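Local coordinates for protein fimbrium subunit Fim1C (Bacteroides vulgatus, PDB 4QB7) that probably forms part of the tip of fimbriae, the filamentous cell-surface appendages that mediate adhesion and biofilm formation, at residues D139-C144 with F164-T169. Numbering follows the deposited sequence.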
# COMPACT_ATOMS: atom_id res chain seq x y z
N ASP A 139 3.99 0.07 3.62
CA ASP A 139 3.99 0.42 2.19
C ASP A 139 5.14 -0.39 1.58
O ASP A 139 6.28 0.08 1.53
CB ASP A 139 4.13 1.95 2.00
CG ASP A 139 4.27 2.43 0.57
OD1 ASP A 139 3.95 1.65 -0.36
OD2 ASP A 139 4.70 3.61 0.37
N LEU A 140 4.84 -1.67 1.22
CA LEU A 140 5.80 -2.61 0.67
C LEU A 140 6.22 -2.20 -0.72
O LEU A 140 5.38 -2.11 -1.62
CB LEU A 140 5.23 -4.05 0.66
CG LEU A 140 6.16 -5.16 0.11
CD1 LEU A 140 7.34 -5.42 1.04
CD2 LEU A 140 5.38 -6.42 -0.20
N VAL A 141 7.53 -1.96 -0.89
CA VAL A 141 8.10 -1.58 -2.17
C VAL A 141 9.09 -2.65 -2.59
O VAL A 141 9.72 -3.29 -1.75
CB VAL A 141 8.73 -0.15 -2.21
CG1 VAL A 141 7.70 0.93 -1.94
CG2 VAL A 141 9.91 -0.01 -1.27
N THR A 142 9.19 -2.90 -3.89
CA THR A 142 10.15 -3.89 -4.38
C THR A 142 10.85 -3.37 -5.60
O THR A 142 10.40 -2.43 -6.24
CB THR A 142 9.54 -5.26 -4.69
OG1 THR A 142 8.85 -5.17 -5.95
CG2 THR A 142 8.65 -5.79 -3.58
N ASP A 143 11.94 -4.04 -5.93
CA ASP A 143 12.72 -3.76 -7.10
C ASP A 143 13.12 -5.07 -7.76
O ASP A 143 13.88 -5.84 -7.19
CB ASP A 143 13.95 -2.92 -6.74
CG ASP A 143 14.73 -2.48 -7.95
OD1 ASP A 143 14.39 -2.92 -9.07
OD2 ASP A 143 15.71 -1.74 -7.78
N CYS A 144 12.58 -5.31 -8.96
CA CYS A 144 12.91 -6.46 -9.79
C CYS A 144 13.03 -6.01 -11.27
O CYS A 144 12.78 -6.79 -12.19
CB CYS A 144 11.91 -7.60 -9.61
SG CYS A 144 10.20 -7.20 -10.03
N PHE A 164 12.58 1.59 -6.68
CA PHE A 164 11.52 0.89 -5.95
C PHE A 164 10.14 1.20 -6.49
O PHE A 164 9.81 2.36 -6.76
CB PHE A 164 11.60 1.25 -4.47
CG PHE A 164 12.80 0.61 -3.81
CD1 PHE A 164 12.81 -0.75 -3.51
CD2 PHE A 164 13.91 1.38 -3.46
CE1 PHE A 164 13.92 -1.33 -2.89
CE2 PHE A 164 15.03 0.78 -2.87
CZ PHE A 164 15.02 -0.56 -2.57
N SER A 165 9.30 0.16 -6.62
CA SER A 165 7.92 0.30 -7.07
C SER A 165 6.97 -0.11 -5.97
O SER A 165 7.29 -1.02 -5.21
CB SER A 165 7.67 -0.54 -8.31
OG SER A 165 8.10 0.12 -9.48
N HIS A 166 5.81 0.56 -5.88
CA HIS A 166 4.77 0.23 -4.88
C HIS A 166 3.96 -0.95 -5.42
O HIS A 166 3.33 -0.85 -6.49
CB HIS A 166 3.90 1.44 -4.59
CG HIS A 166 4.67 2.59 -4.00
ND1 HIS A 166 4.90 2.69 -2.64
CD2 HIS A 166 5.20 3.67 -4.61
CE1 HIS A 166 5.57 3.82 -2.46
NE2 HIS A 166 5.77 4.44 -3.62
N VAL A 167 4.07 -2.11 -4.74
CA VAL A 167 3.46 -3.36 -5.22
C VAL A 167 2.08 -3.61 -4.60
O VAL A 167 1.42 -4.59 -4.96
CB VAL A 167 4.42 -4.55 -5.02
CG1 VAL A 167 5.71 -4.32 -5.80
CG2 VAL A 167 4.70 -4.81 -3.54
N LEU A 168 1.63 -2.73 -3.70
CA LEU A 168 0.31 -2.83 -3.06
C LEU A 168 -0.68 -1.87 -3.74
O LEU A 168 -0.34 -1.25 -4.76
CB LEU A 168 0.44 -2.47 -1.55
CG LEU A 168 1.34 -3.31 -0.67
CD1 LEU A 168 1.34 -2.78 0.72
CD2 LEU A 168 0.89 -4.76 -0.66
N THR A 169 -1.90 -1.75 -3.19
CA THR A 169 -2.88 -0.79 -3.65
C THR A 169 -3.02 0.26 -2.54
O THR A 169 -3.00 -0.07 -1.34
CB THR A 169 -4.20 -1.43 -4.09
OG1 THR A 169 -4.95 -0.45 -4.80
CG2 THR A 169 -5.03 -1.96 -2.95
O HOH W 1 3.13 -0.63 -1.97
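H166 donates from ND1 to OD1 of D139 over 2.7 Å. OD1 uses its syn lone pair, and the carboxylate lies nearly coplanar with the imidazole, the planes 10° apart. D139 reaches the ring with CG anti to the backbone N (chi1 175°). OD1 also accepts from a water that donates to L140 O and accepts from L168 N. With an alanine here, H166 ND1 and this water lose their shared acceptor, and the imidazole would probably be less fixed in rotation, even with W347 stacked on it. Two antiparallel pairs join the strands: V141 with H166, non-hydrogen-bonded, and T142 with S165, hydrogen-bonded, with T142 N to S165 O 3.0 Å and S165 N to T142 O 2.8 Å. The closer-packed part is on the face of V141 and H166, whose side chains lie side by side. V141 CG2 is 3.7 Å from F164 CD1. T142, on the face of S165, meets V167 CG1 with its OG1, which also hydrogen-bonds to Y208 OH. By contrast, S165 is exposed to solvent. Toward L168 the segments diverge: V167 N to L140 O is a weak 3.4 Å bond, and the water links them. Strand 141-143 sits between strands 90-97 and 159-178, and helix 30-36 touches F164 and H166.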